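Local coordinates for protein ubiquinone biosynthesis accessory factor UbiJ (Escherichia coli, PDB 6H6O) that binds hydrophobic ubiquinone biosynthetic intermediates through its SCP2 domain and is essential for the stability of the Ubi complex that makes ubiquinone, at residues F29-P34 and L61-R66. Numbering follows the deposited sequence. Where two conformers were deposited one is given.
Sequences FLYRSP and LVFSER
In the SCP2 domain of UbiJ, the turn joining the antiparallel strands 58-63 and 68-71 meets the chain as it leaves helix 14-30, and Y31 supplies nearly all of the surface that 29-34 brings. The ring presents its CD2-CE2 edge to the backbone of S64, E65 and R66, with the phenol reaching as far as F63. The hydroxyl of Y31 donates a hydrogen bond to the carbonyl oxygen of S64, OH to O 2.8 Å. The donor lies in the carbonyl plane at a C=O...donor angle of 154°, not far from the line of the C=O bond. CE2 of Y31 comes to 3.5 Å from O of E65, near the ring plane, while CD2 of Y31 meets C of R66 obliquely at 3.4 Å. At the far end, OH of Y31 sits 3.7 Å from CD1 of F63. The side chains cross at about a right angle, and the phenol oxygen meets the rim of the F63 ring rather than a face. F63 CG stands anti to its own carbonyl carbon (chi1 -59°), which sets the ring beside its backbone N, with CB and CD1 next to the phenol oxygen; both aromatics also touch V68. A water bridges the other end, donating to O of Y31 at 2.9 Å and to O of R66 at 3.0 Å. The S64 hydroxyl is hydrogen-bonded to O of Q67, further along. L30 packs on F119, L122 and A126 of helix 113-128. A phenylalanine in place of Y31 would probably keep much of the ring's packing but leave the S64 carbonyl without its phenol donor. The turn is thus tied to the chain around Y31 through main-chain oxygens; between the two segments no bond uses the charged ends of E65 and R66, and the E65 carboxylate has instead a long, weak ion pair with K37.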
ATOM      1  N   PHE A  29      -0.012  12.630  -6.556  1.00 18.92           N
ATOM      2  CA  PHE A  29      -1.166  12.315  -7.402  1.00 21.06           C
ATOM      3  C   PHE A  29      -2.271  13.392  -7.401  1.00 21.94           C
ATOM      4  O   PHE A  29      -2.804  13.745  -8.472  1.00 21.11           O
ATOM      5  CB  PHE A  29      -1.733  10.935  -7.016  1.00 23.71           C
ATOM      6  CG  PHE A  29      -2.873  10.408  -7.862  1.00 26.96           C
ATOM      7  CD1 PHE A  29      -2.696  10.155  -9.223  1.00 33.12           C
ATOM      8  CD2 PHE A  29      -4.111  10.135  -7.291  1.00 30.01           C
ATOM      9  CE1 PHE A  29      -3.745   9.640 -10.000  1.00 34.98           C
ATOM     10  CE2 PHE A  29      -5.169   9.647  -8.077  1.00 34.25           C
ATOM     11  CZ  PHE A  29      -4.977   9.400  -9.422  1.00 32.64           C
ATOM     12  N   LEU A  30      -2.564  13.947  -6.219  1.00 18.05           N
ATOM     13  CA  LEU A  30      -3.677  14.867  -6.003  1.00 17.55           C
ATOM     14  C   LEU A  30      -3.340  16.336  -5.860  1.00 21.92           C
ATOM     15  O   LEU A  30      -4.162  17.161  -6.247  1.00 21.77           O
ATOM     16  CB  LEU A  30      -4.490  14.428  -4.763  1.00 18.24           C
ATOM     17  CG  LEU A  30      -5.042  12.989  -4.744  1.00 23.11           C
ATOM     18  CD1 LEU A  30      -5.671  12.685  -3.404  1.00 22.80           C
ATOM     19  CD2 LEU A  30      -6.069  12.732  -5.899  1.00 25.64           C
ATOM     20  N   TYR A  31      -2.175  16.680  -5.297  1.00 18.29           N
ATOM     21  CA  TYR A  31      -1.832  18.076  -5.013  1.00 18.16           C
ATOM     22  C   TYR A  31      -0.810  18.731  -5.929  1.00 22.50           C
ATOM     23  O   TYR A  31      -0.593  19.943  -5.810  1.00 24.37           O
ATOM     24  CB  TYR A  31      -1.345  18.192  -3.559  1.00 18.54           C
ATOM     25  CG  TYR A  31      -2.476  18.289  -2.571  1.00 19.33           C
ATOM     26  CD1 TYR A  31      -3.129  17.145  -2.111  1.00 20.22           C
ATOM     27  CD2 TYR A  31      -2.916  19.528  -2.110  1.00 20.02           C
ATOM     28  CE1 TYR A  31      -4.191  17.237  -1.211  1.00 19.23           C
ATOM     29  CE2 TYR A  31      -3.942  19.627  -1.182  1.00 20.16           C
ATOM     30  CZ  TYR A  31      -4.572  18.481  -0.732  1.00 24.07           C
ATOM     31  OH  TYR A  31      -5.570  18.594   0.185  1.00 21.46           O
ATOM     32  N   ARG A  32      -0.161  17.960  -6.809  1.00 18.30           N
ATOM     33  CA  ARG A  32       0.872  18.524  -7.681  1.00 19.60           C
ATOM     34  C   ARG A  32       0.269  19.455  -8.762  1.00 23.66           C
ATOM     35  O   ARG A  32       0.870  20.481  -9.075  1.00 24.37           O
ATOM     36  CB  ARG A  32       1.686  17.392  -8.332  1.00 21.27           C
ATOM     37  CG  ARG A  32       2.864  17.826  -9.190  1.00 34.90           C
ATOM     38  CD  ARG A  32       3.656  16.611  -9.640  1.00 46.83           C
ATOM     39  NE  ARG A  32       4.766  16.974 -10.527  1.00 66.92           N
ATOM     40  CZ  ARG A  32       6.004  17.241 -10.117  1.00 85.96           C
ATOM     41  NH1 ARG A  32       6.943  17.569 -10.995  1.00 74.94           N
ATOM     42  NH2 ARG A  32       6.308  17.194  -8.826  1.00 76.70           N
ATOM     43  N   SER A  33      -0.901  19.097  -9.312  1.00 19.00           N
ATOM     44  CA  SER A  33      -1.483  19.891 -10.391  1.00 18.21           C
ATOM     45  C   SER A  33      -2.348  21.064  -9.922  1.00 21.27           C
ATOM     46  O   SER A  33      -3.369  20.849  -9.264  1.00 20.21           O
ATOM     47  CB  SER A  33      -2.258  19.014 -11.356  1.00 20.21           C
ATOM     48  OG  SER A  33      -2.864  19.844 -12.339  1.00 21.74           O
ATOM     49  N   PRO A  34      -2.023  22.304 -10.352  1.00 20.03           N
ATOM     50  CA  PRO A  34      -2.885  23.446  -9.985  1.00 19.55           C
ATOM     51  C   PRO A  34      -4.275  23.402 -10.641  1.00 20.99           C
ATOM     52  O   PRO A  34      -5.184  24.069 -10.138  1.00 21.28           O
ATOM     53  CB  PRO A  34      -2.085  24.670 -10.439  1.00 22.41           C
ATOM     54  CG  PRO A  34      -1.158  24.171 -11.467  1.00 27.92           C
ATOM     55  CD  PRO A  34      -0.868  22.731 -11.173  1.00 22.46           C
ATOM     56  N   LEU A  61      -6.525  10.792   6.911  1.00 15.13           N
ATOM     57  CA  LEU A  61      -6.151  11.768   5.881  1.00 14.23           C
ATOM     58  C   LEU A  61      -6.677  13.141   6.315  1.00 18.54           C
ATOM     59  O   LEU A  61      -7.885  13.284   6.563  1.00 17.36           O
ATOM     60  CB  LEU A  61      -6.762  11.374   4.529  1.00 14.41           C
ATOM     61  CG  LEU A  61      -6.019  10.317   3.665  1.00 19.21           C
ATOM     62  CD1 LEU A  61      -5.753   9.024   4.410  1.00 20.94           C
ATOM     63  CD2 LEU A  61      -6.796  10.036   2.388  1.00 18.03           C
ATOM     64  N   VAL A  62      -5.783  14.127   6.445  1.00 13.29           N
ATOM     65  CA  VAL A  62      -6.182  15.499   6.861  1.00 13.51           C
ATOM     66  C   VAL A  62      -5.879  16.413   5.692  1.00 17.43           C
ATOM     67  O   VAL A  62      -4.713  16.614   5.367  1.00 17.55           O
ATOM     68  CB  VAL A  62      -5.450  15.966   8.152  1.00 17.77           C
ATOM     69  CG1 VAL A  62      -5.925  17.358   8.562  1.00 19.15           C
ATOM     70  CG2 VAL A  62      -5.638  14.954   9.289  1.00 17.84           C
ATOM     71  N   PHE A  63      -6.921  16.984   5.086  1.00 16.10           N
ATOM     72  CA  PHE A  63      -6.779  17.811   3.893  1.00 15.39           C
ATOM     73  C   PHE A  63      -6.580  19.304   4.173  1.00 21.10           C
ATOM     74  O   PHE A  63      -7.438  19.936   4.787  1.00 20.10           O
ATOM     75  CB  PHE A  63      -7.972  17.589   2.945  1.00 16.61           C
ATOM     76  CG  PHE A  63      -8.142  16.162   2.485  1.00 17.32           C
ATOM     77  CD1 PHE A  63      -7.506  15.705   1.329  1.00 19.08           C
ATOM     78  CD2 PHE A  63      -8.937  15.271   3.202  1.00 17.12           C
ATOM     79  CE1 PHE A  63      -7.646  14.366   0.908  1.00 19.56           C
ATOM     80  CE2 PHE A  63      -9.078  13.941   2.784  1.00 20.87           C
ATOM     81  CZ  PHE A  63      -8.434  13.497   1.632  1.00 18.89           C
ATOM     82  N   SER A  64      -5.444  19.868   3.712  1.00 18.44           N
ATOM     83  CA  SER A  64      -5.184  21.304   3.823  0.62 19.14           C
ATOM     84  C   SER A  64      -5.044  21.875   2.391  1.00 22.23           C
ATOM     85  O   SER A  64      -5.194  21.120   1.427  1.00 21.12           O
ATOM     86  CB  SER A  64      -3.972  21.595   4.714  0.62 23.76           C
ATOM     87  OG  SER A  64      -2.740  21.204   4.141  0.62 31.15           O
ATOM     88  N   GLU A  65      -4.808  23.185   2.244  1.00 17.57           N
ATOM     89  CA  GLU A  65      -4.711  23.807   0.921  1.00 17.83           C
ATOM     90  C   GLU A  65      -3.505  23.301   0.087  1.00 21.82           C
ATOM     91  O   GLU A  65      -3.666  23.067  -1.093  1.00 21.75           O
ATOM     92  CB  GLU A  65      -4.728  25.339   0.999  1.00 20.29           C
ATOM     93  CG  GLU A  65      -5.034  25.985  -0.349  1.00 31.96           C
ATOM     94  CD  GLU A  65      -4.668  27.447  -0.496  1.00 62.85           C
ATOM     95  OE1 GLU A  65      -5.443  28.189  -1.145  1.00 67.02           O
ATOM     96  OE2 GLU A  65      -3.591  27.843   0.004  1.00 57.10           O
ATOM     97  N   ARG A  66      -2.345  23.091   0.690  1.00 19.25           N
ATOM     98  CA  ARG A  66      -1.161  22.711  -0.101  1.00 19.38           C
ATOM     99  C   ARG A  66      -0.820  21.231  -0.057  1.00 22.58           C
ATOM    100  O   ARG A  66       0.003  20.770  -0.860  1.00 20.40           O
ATOM    101  CB  ARG A  66       0.045  23.568   0.308  1.00 23.30           C
ATOM    102  CG  ARG A  66      -0.145  25.047  -0.053  1.00 34.39           C
ATOM    103  CD  ARG A  66       1.181  25.782  -0.182  1.00 50.69           C
ATOM    104  NE  ARG A  66       1.747  26.157   1.116  1.00 61.57           N
ATOM    105  CZ  ARG A  66       1.721  27.388   1.619  1.00 78.66           C
ATOM    106  NH1 ARG A  66       1.156  28.380   0.939  1.00 64.96           N
ATOM    107  NH2 ARG A  66       2.263  27.638   2.803  1.00 68.63           N
TER
HETATM  108  O   HOH W   1      -0.030  21.839  -3.713  1.00 40.18           O